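Local coordinates for kojibiose phosphorylase (Gut metagenome, PDB 6W0P), which is a carbohydrate-active enzyme of glycoside hydrolase family 65, with a beta-rich N-terminal domain ahead of its central catalytic domain, at residues Y185-G199 and V202-R216. Residues are numbered along the deposited sequence; the frame is centred on the assembly and turned at random.
Sequences YWNRVKEFKIGNSIG and VKTLTTNQTLTSVMR
Trp186 packs on Val202, Thr204 and Leu211, and Ser197 meets Arg216. The contact is a three-stranded antiparallel meander of two consecutive beta hairpins. It belongs to the large sheet of the family 65 N-terminal domain. Strand 186-194 is outermost within this chain, and strand 245-256 pairs with the other side of strand 210-217. A type II' turn from Ile194 to Ser197 makes the first hairpin.

Backbone bonds set the register. Asn187 N donates to Lys203 O (2.7 Å), and Lys203 N returns a bond to Asn187 O. Ile198 and Met215 exchange a second such pair. In strand 186-194, Val189 and Lys190 both face Thr201 of the next strand, a classic beta bulge.

Three rings carry the apolar packing. With CG anti to its carbonyl carbon (chi1 -64°), Trp186 lays its six-membered ring against Val202 and Thr204. Thr204 CG2 lies over one face of that ring, a CH-pi contact 4.0 Å from the centroid. Val202 CG2 comes to 3.4 Å from Trp186 CE3. Trp186 NE1 bonds outside the meander, to Asn87 O. Leu205 packs on Tyr185, with Leu205 CD1 3.7 Å from Tyr185 CD2. Phe192 presents its edge, with CZ 3.6 Å from Val214 CG1 and Thr212 CG2 nearby. Gly199 O sits over the centre of the Phe192 ring. On the sheet face opposite Val214, Ile198 and Met215 lie side by side, with Ile198 CG2 3.6 Å from Met215 CG.

Polar side chains act at both ends. In the second hairpin Thr204 OG1 accepts from Gln209 N and donates to Thr207 OG1 (2.7 Å). At the first turn, Asn196 CB covers one face of the Arg216 guanidinium. Arg216 NH1 donates to Ser197 OG at 2.8 Å, with the hydroxyl oxygen 21° out of the guanidinium plane.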
loop_
_atom_site.group_PDB
_atom_site.type_symbol
_atom_site.label_atom_id
_atom_site.label_comp_id
_atom_site.label_asym_id
_atom_site.label_seq_id
_atom_site.Cartn_x
_atom_site.Cartn_y
_atom_site.Cartn_z
ATOM N N TYR A 185 25.775 -10.378 -1.119
ATOM C CA TYR A 185 24.901 -11.211 -0.251
ATOM C C TYR A 185 25.659 -12.470 0.181
ATOM O O TYR A 185 25.021 -13.400 0.663
ATOM C CB TYR A 185 23.561 -11.479 -0.951
ATOM C CG TYR A 185 22.633 -10.289 -0.904
ATOM C CD1 TYR A 185 22.736 -9.270 -1.838
ATOM C CD2 TYR A 185 21.699 -10.137 0.113
ATOM C CE1 TYR A 185 21.913 -8.155 -1.784
ATOM C CE2 TYR A 185 20.874 -9.026 0.186
ATOM C CZ TYR A 185 20.981 -8.029 -0.764
ATOM O OH TYR A 185 20.178 -6.922 -0.712
ATOM N N TRP A 186 26.988 -12.445 0.082
ATOM C CA TRP A 186 27.894 -13.569 0.439
ATOM C C TRP A 186 28.862 -13.154 1.553
ATOM O O TRP A 186 29.370 -12.005 1.487
ATOM C CB TRP A 186 28.661 -14.013 -0.805
ATOM C CG TRP A 186 27.750 -14.564 -1.854
ATOM C CD1 TRP A 186 27.228 -13.898 -2.923
ATOM C CD2 TRP A 186 27.198 -15.884 -1.893
ATOM N NE1 TRP A 186 26.422 -14.734 -3.651
ATOM C CE2 TRP A 186 26.385 -15.960 -3.041
ATOM C CE3 TRP A 186 27.328 -17.017 -1.089
ATOM C CZ2 TRP A 186 25.708 -17.123 -3.397
ATOM C CZ3 TRP A 186 26.660 -18.169 -1.442
ATOM C CH2 TRP A 186 25.859 -18.217 -2.581
ATOM N N ASN A 187 29.099 -14.045 2.526
ATOM C CA ASN A 187 30.197 -13.920 3.525
ATOM C C ASN A 187 31.303 -14.923 3.180
ATOM O O ASN A 187 30.987 -16.043 2.700
ATOM C CB ASN A 187 29.729 -14.158 4.967
ATOM C CG ASN A 187 28.828 -13.059 5.483
ATOM O OD1 ASN A 187 29.085 -11.890 5.231
ATOM N ND2 ASN A 187 27.752 -13.426 6.166
ATOM N N ARG A 188 32.545 -14.556 3.491
ATOM C CA ARG A 188 33.756 -15.383 3.285
ATOM C C ARG A 188 33.655 -16.672 4.115
ATOM O O ARG A 188 33.150 -16.626 5.255
ATOM C CB ARG A 188 34.971 -14.531 3.666
ATOM C CG ARG A 188 36.247 -15.310 3.936
ATOM C CD ARG A 188 37.403 -14.410 4.345
ATOM N NE ARG A 188 38.644 -14.786 3.674
ATOM C CZ ARG A 188 39.772 -14.070 3.649
ATOM N NH1 ARG A 188 39.872 -12.910 4.282
ATOM N NH2 ARG A 188 40.815 -14.528 2.980
ATOM N N VAL A 189 34.138 -17.790 3.583
ATOM C CA VAL A 189 34.463 -18.990 4.411
ATOM C C VAL A 189 35.948 -19.281 4.215
ATOM O O VAL A 189 36.703 -19.021 5.157
ATOM C CB VAL A 189 33.590 -20.212 4.070
ATOM C CG1 VAL A 189 33.971 -21.426 4.906
ATOM C CG2 VAL A 189 32.105 -19.893 4.218
ATOM N N LYS A 190 36.349 -19.715 3.016
ATOM C CA LYS A 190 37.745 -20.125 2.726
ATOM C C LYS A 190 38.115 -19.818 1.267
ATOM O O LYS A 190 37.227 -19.937 0.389
ATOM C CB LYS A 190 37.896 -21.618 3.041
ATOM C CG LYS A 190 39.322 -22.097 3.260
ATOM C CD LYS A 190 40.003 -21.520 4.502
ATOM C CE LYS A 190 41.329 -22.203 4.770
ATOM N NZ LYS A 190 41.872 -21.865 6.104
ATOM N N GLU A 191 39.377 -19.432 1.034
ATOM C CA GLU A 191 40.052 -19.460 -0.293
ATOM C C GLU A 191 41.177 -20.500 -0.214
ATOM O O GLU A 191 41.725 -20.653 0.872
ATOM C CB GLU A 191 40.553 -18.066 -0.674
ATOM C CG GLU A 191 39.454 -17.019 -0.651
ATOM C CD GLU A 191 39.244 -16.364 0.704
ATOM O OE1 GLU A 191 40.155 -16.433 1.532
ATOM O OE2 GLU A 191 38.176 -15.770 0.926
ATOM N N PHE A 192 41.471 -21.234 -1.288
ATOM C CA PHE A 192 42.433 -22.361 -1.232
ATOM C C PHE A 192 43.027 -22.641 -2.605
ATOM O O PHE A 192 42.335 -22.438 -3.629
ATOM C CB PHE A 192 41.753 -23.638 -0.730
ATOM C CG PHE A 192 40.503 -24.025 -1.478
ATOM C CD1 PHE A 192 40.569 -24.815 -2.616
ATOM C CD2 PHE A 192 39.260 -23.603 -1.034
ATOM C CE1 PHE A 192 39.417 -25.160 -3.307
ATOM C CE2 PHE A 192 38.105 -23.948 -1.726
ATOM C CZ PHE A 192 38.188 -24.721 -2.864
ATOM N N LYS A 193 44.265 -23.128 -2.615
ATOM C CA LYS A 193 44.874 -23.764 -3.806
ATOM C C LYS A 193 45.341 -25.155 -3.383
ATOM O O LYS A 193 46.091 -25.256 -2.416
ATOM C CB LYS A 193 45.976 -22.890 -4.417
ATOM C CG LYS A 193 46.745 -23.534 -5.567
ATOM C CD LYS A 193 47.117 -22.566 -6.669
ATOM C CE LYS A 193 48.296 -23.020 -7.502
ATOM N NZ LYS A 193 48.114 -24.384 -8.057
ATOM N N ILE A 194 44.847 -26.181 -4.067
ATOM C CA ILE A 194 45.205 -27.609 -3.861
ATOM C C ILE A 194 45.605 -28.170 -5.220
ATOM O O ILE A 194 44.717 -28.349 -6.051
ATOM C CB ILE A 194 44.021 -28.368 -3.234
ATOM C CG1 ILE A 194 43.458 -27.572 -2.050
ATOM C CG2 ILE A 194 44.431 -29.792 -2.874
ATOM C CD1 ILE A 194 42.732 -28.385 -0.984
ATOM N N GLY A 195 46.900 -28.418 -5.427
ATOM C CA GLY A 195 47.440 -28.901 -6.713
ATOM C C GLY A 195 47.188 -27.880 -7.811
ATOM O O GLY A 195 47.413 -26.686 -7.569
ATOM N N ASN A 196 46.690 -28.315 -8.967
ATOM C CA ASN A 196 46.469 -27.408 -10.124
ATOM C C ASN A 196 45.081 -26.769 -10.026
ATOM O O ASN A 196 44.650 -26.134 -11.024
ATOM C CB ASN A 196 46.686 -28.128 -11.454
ATOM C CG ASN A 196 48.154 -28.383 -11.724
ATOM O OD1 ASN A 196 48.559 -29.521 -11.966
ATOM N ND2 ASN A 196 48.947 -27.324 -11.682
ATOM N N SER A 197 44.433 -26.883 -8.868
ATOM C CA SER A 197 43.046 -26.415 -8.645
ATOM C C SER A 197 43.060 -25.249 -7.658
ATOM O O SER A 197 43.875 -25.272 -6.724
ATOM C CB SER A 197 42.184 -27.561 -8.201
ATOM O OG SER A 197 42.004 -28.477 -9.283
ATOM N N ILE A 198 42.249 -24.221 -7.908
ATOM C CA ILE A 198 42.122 -23.022 -7.027
ATOM C C ILE A 198 40.634 -22.758 -6.864
ATOM O O ILE A 198 39.919 -23.018 -7.829
ATOM C CB ILE A 198 42.872 -21.820 -7.627
ATOM C CG1 ILE A 198 42.987 -20.669 -6.633
ATOM C CG2 ILE A 198 42.248 -21.362 -8.941
ATOM C CD1 ILE A 198 43.972 -19.596 -7.059
ATOM N N GLY A 199 40.180 -22.274 -5.706
ATOM C CA GLY A 199 38.733 -22.113 -5.484
ATOM C C GLY A 199 38.394 -21.375 -4.215
ATOM O O GLY A 199 39.307 -20.936 -3.513
ATOM N N VAL A 202 31.860 -20.005 0.022
ATOM C CA VAL A 202 31.165 -18.807 0.556
ATOM C C VAL A 202 29.842 -19.267 1.155
ATOM O O VAL A 202 29.411 -20.402 0.868
ATOM C CB VAL A 202 30.965 -17.733 -0.529
ATOM C CG1 VAL A 202 32.261 -17.023 -0.851
ATOM C CG2 VAL A 202 30.345 -18.305 -1.797
ATOM N N LYS A 203 29.240 -18.404 1.961
ATOM C CA LYS A 203 27.949 -18.662 2.617
ATOM C C LYS A 203 27.095 -17.401 2.497
ATOM O O LYS A 203 27.670 -16.296 2.533
ATOM C CB LYS A 203 28.182 -19.064 4.073
ATOM C CG LYS A 203 26.943 -19.556 4.803
ATOM C CD LYS A 203 27.260 -20.062 6.199
ATOM C CE LYS A 203 26.021 -20.442 6.984
ATOM N NZ LYS A 203 26.349 -21.344 8.119
ATOM N N THR A 204 25.781 -17.585 2.346
ATOM C CA THR A 204 24.784 -16.490 2.249
ATOM C C THR A 204 24.640 -15.846 3.625
ATOM O O THR A 204 24.896 -16.551 4.616
ATOM C CB THR A 204 23.439 -17.012 1.749
ATOM O OG1 THR A 204 22.996 -18.027 2.650
ATOM C CG2 THR A 204 23.531 -17.571 0.344
ATOM N N LEU A 205 24.194 -14.589 3.653
ATOM C CA LEU A 205 24.083 -13.740 4.865
ATOM C C LEU A 205 23.245 -14.460 5.923
ATOM O O LEU A 205 23.680 -14.496 7.074
ATOM C CB LEU A 205 23.413 -12.409 4.504
ATOM C CG LEU A 205 24.060 -11.577 3.390
ATOM C CD1 LEU A 205 23.447 -10.181 3.329
ATOM C CD2 LEU A 205 25.566 -11.466 3.584
ATOM N N THR A 206 22.094 -15.016 5.520
ATOM C CA THR A 206 20.982 -15.422 6.422
ATOM C C THR A 206 20.473 -16.833 6.114
ATOM O O THR A 206 20.164 -17.556 7.083
ATOM C CB THR A 206 19.867 -14.370 6.350
ATOM O OG1 THR A 206 20.210 -13.469 7.408
ATOM C CG2 THR A 206 18.459 -14.895 6.524
ATOM N N THR A 207 20.377 -17.213 4.833
ATOM C CA THR A 207 19.539 -18.355 4.380
ATOM C C THR A 207 20.248 -19.686 4.626
ATOM O O THR A 207 19.665 -20.723 4.288
ATOM C CB THR A 207 19.142 -18.152 2.919
ATOM O OG1 THR A 207 20.321 -18.115 2.114
ATOM C CG2 THR A 207 18.346 -16.880 2.750
ATOM N N ASN A 208 21.465 -19.652 5.171
ATOM C CA ASN A 208 22.245 -20.855 5.573
ATOM C C ASN A 208 22.617 -21.643 4.312
ATOM O O ASN A 208 22.609 -22.888 4.351
ATOM C CB ASN A 208 21.493 -21.711 6.603
ATOM C CG ASN A 208 22.367 -22.072 7.785
ATOM O OD1 ASN A 208 22.723 -21.188 8.572
ATOM N ND2 ASN A 208 22.711 -23.349 7.919
ATOM N N GLN A 209 22.924 -20.945 3.224
ATOM C CA GLN A 209 23.290 -21.585 1.938
ATOM C C GLN A 209 24.772 -21.349 1.670
ATOM O O GLN A 209 25.262 -20.226 1.931
ATOM C CB GLN A 209 22.422 -21.060 0.805
ATOM C CG GLN A 209 20.954 -21.389 1.007
ATOM C CD GLN A 209 20.153 -20.904 -0.175
ATOM O OE1 GLN A 209 20.378 -19.795 -0.675
ATOM N NE2 GLN A 209 19.233 -21.748 -0.634
ATOM N N THR A 210 25.426 -22.379 1.152
ATOM C CA THR A 210 26.874 -22.401 0.857
ATOM C C THR A 210 27.099 -22.806 -0.601
ATOM O O THR A 210 26.241 -23.518 -1.179
ATOM C CB THR A 210 27.620 -23.354 1.801
ATOM O OG1 THR A 210 27.258 -24.696 1.459
ATOM C CG2 THR A 210 27.333 -23.060 3.259
ATOM N N LEU A 211 28.233 -22.364 -1.139
ATOM C CA LEU A 211 28.672 -22.659 -2.512
ATOM C C LEU A 211 30.195 -22.831 -2.505
ATOM O O LEU A 211 30.873 -22.011 -1.864
ATOM C CB LEU A 211 28.230 -21.471 -3.367
ATOM C CG LEU A 211 28.708 -21.479 -4.811
ATOM C CD1 LEU A 211 27.719 -20.727 -5.692
ATOM C CD2 LEU A 211 30.102 -20.881 -4.932
ATOM N N THR A 212 30.708 -23.831 -3.219
ATOM C CA THR A 212 32.156 -23.975 -3.516
ATOM C C THR A 212 32.343 -23.839 -5.022
ATOM O O THR A 212 31.683 -24.586 -5.770
ATOM C CB THR A 212 32.743 -25.290 -2.987
ATOM O OG1 THR A 212 32.698 -25.222 -1.568
ATOM C CG2 THR A 212 34.176 -25.514 -3.414
ATOM N N SER A 213 33.164 -22.875 -5.427
ATOM C CA SER A 213 33.560 -22.638 -6.830
ATOM C C SER A 213 35.034 -22.980 -6.982
ATOM O O SER A 213 35.850 -22.365 -6.255
ATOM C CB SER A 213 33.304 -21.221 -7.245
ATOM O OG SER A 213 33.592 -21.080 -8.629
ATOM N N VAL A 214 35.342 -23.922 -7.878
ATOM C CA VAL A 214 36.740 -24.365 -8.143
ATOM C C VAL A 214 37.030 -24.285 -9.644
ATOM O O VAL A 214 36.155 -24.651 -10.453
ATOM C CB VAL A 214 36.988 -25.779 -7.592
ATOM C CG1 VAL A 214 36.942 -25.796 -6.066
ATOM C CG2 VAL A 214 36.014 -26.790 -8.175
ATOM N N MET A 215 38.226 -23.826 -9.997
ATOM C CA MET A 215 38.687 -23.837 -11.399
ATOM C C MET A 215 40.096 -24.422 -11.493
ATOM O O MET A 215 40.801 -24.504 -10.485
ATOM C CB MET A 215 38.667 -22.438 -12.006
ATOM C CG MET A 215 39.619 -21.483 -11.367
ATOM S SD MET A 215 39.666 -19.991 -12.364
ATOM C CE MET A 215 40.551 -18.868 -11.283
ATOM N N ARG A 216 40.429 -24.855 -12.696
ATOM C CA ARG A 216 41.775 -25.292 -13.116
ATOM C C ARG A 216 41.817 -25.161 -14.636
ATOM O O ARG A 216 40.721 -25.022 -15.234
ATOM C CB ARG A 216 42.024 -26.743 -12.711
ATOM C CG ARG A 216 41.245 -27.731 -13.558
ATOM C CD ARG A 216 41.307 -29.111 -12.965
ATOM N NE ARG A 216 42.532 -29.811 -13.312
ATOM C CZ ARG A 216 43.353 -30.370 -12.431
ATOM N NH1 ARG A 216 43.120 -30.260 -11.129
ATOM N NH2 ARG A 216 44.435 -31.006 -12.851
#